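Local coordinates for protein endonuclease III (Geobacillus stearothermophilus, PDB 1ORN) that probably removes damaged bases from DNA as an iron-sulfur-containing glycosylase of base excision repair, through a covalent protein-DNA intermediate, at residues 15-20 with 185-190; 167-170 with 176-179. All coordinates share one frame; numbering follows the deposited sequence.

Overall arrangement
Both contacts use helix 177-191, one near each end. Interaction 2 joins its start, in segment 176-179, to helix 161-171, which comes just before it in the chain. Interaction 1 joins its last turns, at 185-190, to the end of helix 7-20, near the N-terminus, so the stretch of chain it spans includes all of interaction 2. Their centres lie about 14 Å apart and their nearest atoms about 7 Å, without touching. Helix 177-191 thus packs at its start on its neighbour in sequence and near its other end on a helix far off in sequence, where Phe-187 also touches the iron-sulfur cluster of this all-helical repair enzyme.

Interaction 1: 15-20 with 185-190; sequences DEMAKM and IFFGRY
Phe-187 is packed by two methionines of helix 7-20, a double Met-aromatic contact that joins the N-terminal helix of this HhH-GPD glycosylase to helix 177-191. The two sulfurs use the ring differently. Met-17 comes over one face, its side chain crossing that of Phe-187 at about a right angle. Its CG makes a CH-pi contact, 4.1 Å from the ring centroid and 25° off the normal, and its SD lies obliquely 4.4 Å from the same centroid. Beyond CG the Met-17 chain is extended, which sets CG, SD and CE in turn along the rim on that face, CE 3.9 Å from Phe-187 CD2 and above it. Met-20 approaches the edge instead, its SD 5.1 Å from the centroid and well off the normal. With CG of Phe-187 anti to the backbone N, the ring offers a face to Met-17 and an edge to Met-20. No hydrogen bond crosses between the segments; the contact is apolar and mostly buried. Val-148 of helix 143-152 touches both Met-17 and Phe-187, so a third helix closes on the pair, and His-191 meets the Phe-187 ring with planes at about 50°. Phe-187 also lines the pocket of the iron-sulfur cluster, which its side chain touches. The bend at the end of Met-20 brings its methyl into the ring plane, CE lying 3.7 Å from Phe-187 CE1.

Interaction 2: 167-170 with 176-179; sequences TLMK and EWSI
Met-169 lies over the benzo half of the Trp-177 indole, a Met-aromatic contact between two helices consecutive in the chain. Its CG sits over the face, 3.7 Å from the centroid of the six-membered ring and 18° off the normal, in a CH-pi contact. On one side of CG, the Met-169 CB is 3.4 Å from Trp-177 CZ2; on the other, Met-169 SD reaches the far rim, 3.4 Å from Trp-177 CH2, and stands obliquely to the ring. The methionine therefore runs along the ring from CZ2 toward CZ3, with CG anti to its own carbonyl carbon (chi1 -72°). What fixes the indole lies in the next shell: Trp-177 NE1 donates a hydrogen bond to the backbone oxygen of Ile-172, just past the end of helix 161-171. Pro-137 and Ile-139, from loops, touch the Trp-177 side chain. With an alanine at Trp-177, the Met-169 side chain would probably lose the surface it lies against and the Ile-172 carbonyl its indole donor. Leu-168 packs on Ile-139 and Phe-154. The contact thus ties the C-terminal part of helix 161-171 to the first turn of helix 177-191, across their short connection, with Ile-139 touching both helices.

Interaction 1: 15-20 with 185-190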
ATOM      1  N   ASP C  15      -5.635  -0.589 -18.737  1.00 39.99           N
ATOM      2  CA  ASP C  15      -4.723  -0.844 -19.849  1.00 39.98           C
ATOM      3  C   ASP C  15      -3.893   0.403 -20.146  1.00 41.34           C
ATOM      4  O   ASP C  15      -2.717   0.309 -20.502  1.00 43.00           O
ATOM      5  CB  ASP C  15      -5.513  -1.256 -21.089  1.00 38.99           C
ATOM      6  N   GLU C  16      -4.506   1.573 -19.993  1.00 41.60           N
ATOM      7  CA  GLU C  16      -3.820   2.834 -20.254  1.00 43.50           C
ATOM      8  C   GLU C  16      -2.803   3.135 -19.155  1.00 43.50           C
ATOM      9  O   GLU C  16      -1.693   3.591 -19.436  1.00 42.57           O
ATOM     10  CB  GLU C  16      -4.835   3.974 -20.347  1.00 47.00           C
ATOM     11  CG  GLU C  16      -4.289   5.251 -20.974  1.00 52.44           C
ATOM     12  CD  GLU C  16      -3.923   5.078 -22.444  1.00 53.88           C
ATOM     13  OE1 GLU C  16      -4.800   4.663 -23.235  1.00 55.67           O
ATOM     14  OE2 GLU C  16      -2.761   5.361 -22.809  1.00 56.75           O
ATOM     15  N   MET C  17      -3.186   2.888 -17.903  1.00 41.88           N
ATOM     16  CA  MET C  17      -2.285   3.129 -16.780  1.00 40.73           C
ATOM     17  C   MET C  17      -1.027   2.292 -16.964  1.00 40.40           C
ATOM     18  O   MET C  17       0.063   2.696 -16.561  1.00 41.34           O
ATOM     19  CB  MET C  17      -2.950   2.743 -15.455  1.00 39.68           C
ATOM     20  CG  MET C  17      -4.182   3.547 -15.116  1.00 39.18           C
ATOM     21  SD  MET C  17      -4.874   3.091 -13.501  1.00 37.96           S
ATOM     22  CE  MET C  17      -6.473   3.973 -13.560  1.00 38.48           C
ATOM     23  N   ALA C  18      -1.189   1.117 -17.563  1.00 40.53           N
ATOM     24  CA  ALA C  18      -0.068   0.219 -17.801  1.00 42.21           C
ATOM     25  C   ALA C  18       0.885   0.833 -18.821  1.00 42.67           C
ATOM     26  O   ALA C  18       2.100   0.676 -18.717  1.00 43.69           O
ATOM     27  CB  ALA C  18      -0.574  -1.133 -18.300  1.00 42.15           C
ATOM     28  N   LYS C  19       0.329   1.535 -19.804  1.00 43.10           N
ATOM     29  CA  LYS C  19       1.134   2.177 -20.839  1.00 43.92           C
ATOM     30  C   LYS C  19       1.849   3.407 -20.296  1.00 43.94           C
ATOM     31  O   LYS C  19       2.938   3.756 -20.755  1.00 44.26           O
ATOM     32  CB  LYS C  19       0.255   2.586 -22.030  1.00 44.54           C
ATOM     33  CG  LYS C  19      -0.336   1.418 -22.801  1.00 46.00           C
ATOM     34  CD  LYS C  19      -1.122   1.898 -24.016  1.00 47.04           C
ATOM     35  N   MET C  20       1.236   4.059 -19.314  1.00 43.63           N
ATOM     36  CA  MET C  20       1.809   5.256 -18.719  1.00 43.40           C
ATOM     37  C   MET C  20       2.884   4.920 -17.687  1.00 42.71           C
ATOM     38  O   MET C  20       3.886   5.625 -17.568  1.00 42.38           O
ATOM     39  CB  MET C  20       0.705   6.084 -18.063  1.00 45.51           C
ATOM     40  CG  MET C  20       1.134   7.475 -17.642  1.00 48.29           C
ATOM     41  SD  MET C  20      -0.211   8.441 -16.923  1.00 54.70           S
ATOM     42  CE  MET C  20      -1.537   8.052 -18.054  1.00 47.67           C
ATOM     43  N   ILE C 185      -1.305   2.706  -8.126  1.00 29.81           N
ATOM     44  CA  ILE C 185      -0.647   3.536  -7.128  1.00 29.76           C
ATOM     45  C   ILE C 185       0.219   4.593  -7.807  1.00 29.11           C
ATOM     46  O   ILE C 185       0.232   5.749  -7.400  1.00 31.34           O
ATOM     47  CB  ILE C 185       0.227   2.693  -6.178  1.00 31.40           C
ATOM     48  CG1 ILE C 185      -0.676   1.890  -5.236  1.00 33.45           C
ATOM     49  CG2 ILE C 185       1.156   3.599  -5.374  1.00 31.10           C
ATOM     50  CD1 ILE C 185       0.073   1.069  -4.222  1.00 37.59           C
ATOM     51  N   PHE C 186       0.946   4.190  -8.839  1.00 31.11           N
ATOM     52  CA  PHE C 186       1.785   5.134  -9.561  1.00 30.81           C
ATOM     53  C   PHE C 186       0.918   6.175 -10.259  1.00 30.02           C
ATOM     54  O   PHE C 186       1.234   7.360 -10.252  1.00 30.82           O
ATOM     55  CB  PHE C 186       2.650   4.400 -10.587  1.00 32.26           C
ATOM     56  CG  PHE C 186       4.025   4.042 -10.075  1.00 34.01           C
ATOM     57  CD1 PHE C 186       4.181   3.308  -8.902  1.00 32.71           C
ATOM     58  CD2 PHE C 186       5.166   4.438 -10.774  1.00 34.11           C
ATOM     59  CE1 PHE C 186       5.452   2.973  -8.432  1.00 33.60           C
ATOM     60  CE2 PHE C 186       6.439   4.108 -10.314  1.00 34.98           C
ATOM     61  CZ  PHE C 186       6.584   3.375  -9.143  1.00 34.63           C
ATOM     62  N   PHE C 187      -0.183   5.726 -10.851  1.00 29.93           N
ATOM     63  CA  PHE C 187      -1.085   6.634 -11.552  1.00 30.93           C
ATOM     64  C   PHE C 187      -1.561   7.720 -10.590  1.00 30.11           C
ATOM     65  O   PHE C 187      -1.557   8.899 -10.919  1.00 31.63           O
ATOM     66  CB  PHE C 187      -2.281   5.854 -12.109  1.00 31.07           C
ATOM     67  CG  PHE C 187      -3.209   6.676 -12.958  1.00 33.00           C
ATOM     68  CD1 PHE C 187      -2.865   7.017 -14.262  1.00 33.41           C
ATOM     69  CD2 PHE C 187      -4.432   7.113 -12.452  1.00 32.64           C
ATOM     70  CE1 PHE C 187      -3.727   7.780 -15.052  1.00 35.10           C
ATOM     71  CE2 PHE C 187      -5.298   7.876 -13.232  1.00 33.82           C
ATOM     72  CZ  PHE C 187      -4.943   8.210 -14.536  1.00 33.74           C
ATOM     73  N   GLY C 188      -1.961   7.318  -9.387  1.00 29.99           N
ATOM     74  CA  GLY C 188      -2.426   8.293  -8.414  1.00 29.05           C
ATOM     75  C   GLY C 188      -1.306   9.116  -7.794  1.00 29.76           C
ATOM     76  O   GLY C 188      -1.464  10.312  -7.538  1.00 30.33           O
ATOM     77  N   ARG C 189      -0.163   8.483  -7.552  1.00 30.01           N
ATOM     78  CA  ARG C 189       0.956   9.183  -6.926  1.00 30.69           C
ATOM     79  C   ARG C 189       1.594  10.232  -7.827  1.00 31.57           C
ATOM     80  O   ARG C 189       1.894  11.345  -7.388  1.00 33.01           O
ATOM     81  CB  ARG C 189       2.028   8.175  -6.494  1.00 32.00           C
ATOM     82  CG  ARG C 189       3.245   8.795  -5.806  1.00 33.72           C
ATOM     83  CD  ARG C 189       4.177   7.709  -5.276  1.00 35.23           C
ATOM     84  NE  ARG C 189       3.546   6.958  -4.193  1.00 34.13           N
ATOM     85  CZ  ARG C 189       3.774   5.675  -3.933  1.00 33.16           C
ATOM     86  NH1 ARG C 189       4.622   4.980  -4.675  1.00 32.83           N
ATOM     87  NH2 ARG C 189       3.150   5.084  -2.923  1.00 29.80           N
ATOM     88  N   TYR C 190       1.764   9.883  -9.094  1.00 32.83           N
ATOM     89  CA  TYR C 190       2.427  10.767 -10.046  1.00 34.17           C
ATOM     90  C   TYR C 190       1.576  11.469 -11.096  1.00 35.64           C
ATOM     91  O   TYR C 190       2.058  12.387 -11.759  1.00 36.27           O
ATOM     92  CB  TYR C 190       3.522   9.978 -10.751  1.00 32.12           C
ATOM     93  CG  TYR C 190       4.546   9.414  -9.801  1.00 33.59           C
ATOM     94  CD1 TYR C 190       5.431  10.254  -9.121  1.00 34.19           C
ATOM     95  CD2 TYR C 190       4.621   8.042  -9.564  1.00 32.04           C
ATOM     96  CE1 TYR C 190       6.369   9.738  -8.224  1.00 34.13           C
ATOM     97  CE2 TYR C 190       5.552   7.516  -8.667  1.00 33.37           C
ATOM     98  CZ  TYR C 190       6.421   8.370  -8.001  1.00 34.53           C
ATOM     99  OH  TYR C 190       7.333   7.857  -7.101  1.00 36.75           O
TER

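Interaction 2: 167-170 with 176-179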
ATOM      1  N   THR C 167     -14.359  -5.053  -6.086  1.00 35.85           N
ATOM      2  CA  THR C 167     -14.700  -4.622  -7.440  1.00 36.43           C
ATOM      3  C   THR C 167     -13.544  -4.915  -8.389  1.00 35.78           C
ATOM      4  O   THR C 167     -13.740  -5.452  -9.476  1.00 35.65           O
ATOM      5  CB  THR C 167     -15.007  -3.108  -7.492  1.00 38.42           C
ATOM      6  OG1 THR C 167     -16.167  -2.829  -6.699  1.00 39.33           O
ATOM      7  CG2 THR C 167     -15.261  -2.657  -8.925  1.00 39.50           C
ATOM      8  N   LEU C 168     -12.332  -4.568  -7.969  1.00 34.98           N
ATOM      9  CA  LEU C 168     -11.153  -4.798  -8.795  1.00 35.75           C
ATOM     10  C   LEU C 168     -10.855  -6.287  -8.979  1.00 35.29           C
ATOM     11  O   LEU C 168     -10.467  -6.717 -10.064  1.00 36.30           O
ATOM     12  CB  LEU C 168      -9.946  -4.091  -8.176  1.00 36.67           C
ATOM     13  CG  LEU C 168     -10.059  -2.563  -8.189  1.00 37.27           C
ATOM     14  CD1 LEU C 168      -8.991  -1.948  -7.300  1.00 38.63           C
ATOM     15  CD2 LEU C 168      -9.931  -2.065  -9.624  1.00 37.67           C
ATOM     16  N   MET C 169     -11.037  -7.071  -7.923  1.00 33.17           N
ATOM     17  CA  MET C 169     -10.772  -8.504  -8.006  1.00 34.99           C
ATOM     18  C   MET C 169     -11.668  -9.200  -9.028  1.00 37.44           C
ATOM     19  O   MET C 169     -11.256 -10.174  -9.657  1.00 38.04           O
ATOM     20  CB  MET C 169     -10.937  -9.168  -6.636  1.00 34.19           C
ATOM     21  CG  MET C 169      -9.824  -8.840  -5.648  1.00 32.85           C
ATOM     22  SD  MET C 169      -9.771  -9.979  -4.243  1.00 31.89           S
ATOM     23  CE  MET C 169     -11.097  -9.337  -3.221  1.00 28.02           C
ATOM     24  N   LYS C 170     -12.886  -8.696  -9.195  1.00 39.41           N
ATOM     25  CA  LYS C 170     -13.833  -9.283 -10.143  1.00 43.29           C
ATOM     26  C   LYS C 170     -13.605  -8.829 -11.585  1.00 44.96           C
ATOM     27  O   LYS C 170     -14.008  -9.513 -12.528  1.00 45.68           O
ATOM     28  CB  LYS C 170     -15.268  -8.937  -9.740  1.00 43.94           C
ATOM     29  CG  LYS C 170     -15.679  -9.470  -8.385  1.00 47.12           C
ATOM     30  CD  LYS C 170     -17.047  -8.935  -7.986  1.00 51.17           C
ATOM     31  CE  LYS C 170     -17.411  -9.346  -6.567  1.00 53.27           C
ATOM     32  NZ  LYS C 170     -18.669  -8.687  -6.107  1.00 55.78           N
ATOM     33  N   GLU C 176      -3.065 -10.825 -12.740  1.00 42.92           N
ATOM     34  CA  GLU C 176      -2.655  -9.437 -12.933  1.00 41.55           C
ATOM     35  C   GLU C 176      -2.946  -8.521 -11.746  1.00 38.72           C
ATOM     36  O   GLU C 176      -2.722  -7.315 -11.831  1.00 37.27           O
ATOM     37  CB  GLU C 176      -3.346  -8.848 -14.162  1.00 45.33           C
ATOM     38  CG  GLU C 176      -3.255  -9.686 -15.421  1.00 49.97           C
ATOM     39  CD  GLU C 176      -3.991  -9.040 -16.582  1.00 53.22           C
ATOM     40  OE1 GLU C 176      -4.150  -9.696 -17.635  1.00 55.85           O
ATOM     41  OE2 GLU C 176      -4.409  -7.869 -16.438  1.00 55.19           O
ATOM     42  N   TRP C 177      -3.452  -9.077 -10.651  1.00 37.51           N
ATOM     43  CA  TRP C 177      -3.775  -8.263  -9.481  1.00 35.52           C
ATOM     44  C   TRP C 177      -2.625  -7.438  -8.935  1.00 34.48           C
ATOM     45  O   TRP C 177      -2.755  -6.231  -8.756  1.00 33.30           O
ATOM     46  CB  TRP C 177      -4.310  -9.137  -8.354  1.00 36.35           C
ATOM     47  CG  TRP C 177      -5.689  -9.634  -8.582  1.00 36.46           C
ATOM     48  CD1 TRP C 177      -6.488  -9.380  -9.658  1.00 37.13           C
ATOM     49  CD2 TRP C 177      -6.440 -10.483  -7.711  1.00 37.07           C
ATOM     50  NE1 TRP C 177      -7.693 -10.021  -9.513  1.00 38.47           N
ATOM     51  CE2 TRP C 177      -7.692 -10.707  -8.326  1.00 37.39           C
ATOM     52  CE3 TRP C 177      -6.178 -11.080  -6.469  1.00 36.79           C
ATOM     53  CZ2 TRP C 177      -8.680 -11.503  -7.744  1.00 37.22           C
ATOM     54  CZ3 TRP C 177      -7.164 -11.875  -5.888  1.00 36.86           C
ATOM     55  CH2 TRP C 177      -8.399 -12.078  -6.530  1.00 36.54           C
ATOM     56  N   SER C 178      -1.504  -8.092  -8.660  1.00 35.60           N
ATOM     57  CA  SER C 178      -0.353  -7.395  -8.099  1.00 36.62           C
ATOM     58  C   SER C 178       0.193  -6.241  -8.935  1.00 36.58           C
ATOM     59  O   SER C 178       0.408  -5.147  -8.413  1.00 35.73           O
ATOM     60  CB  SER C 178       0.761  -8.398  -7.795  1.00 37.73           C
ATOM     61  OG  SER C 178       0.321  -9.342  -6.831  1.00 39.08           O
ATOM     62  N   ILE C 179       0.412  -6.460 -10.227  1.00 36.35           N
ATOM     63  CA  ILE C 179       0.951  -5.388 -11.056  1.00 37.39           C
ATOM     64  C   ILE C 179      -0.056  -4.264 -11.306  1.00 36.71           C
ATOM     65  O   ILE C 179       0.322  -3.098 -11.409  1.00 36.32           O
ATOM     66  CB  ILE C 179       1.467  -5.922 -12.417  1.00 38.53           C
ATOM     67  CG1 ILE C 179       2.236  -4.818 -13.142  1.00 40.63           C
ATOM     68  CG2 ILE C 179       0.304  -6.386 -13.280  1.00 40.44           C
ATOM     69  CD1 ILE C 179       3.416  -4.287 -12.362  1.00 40.48           C
TER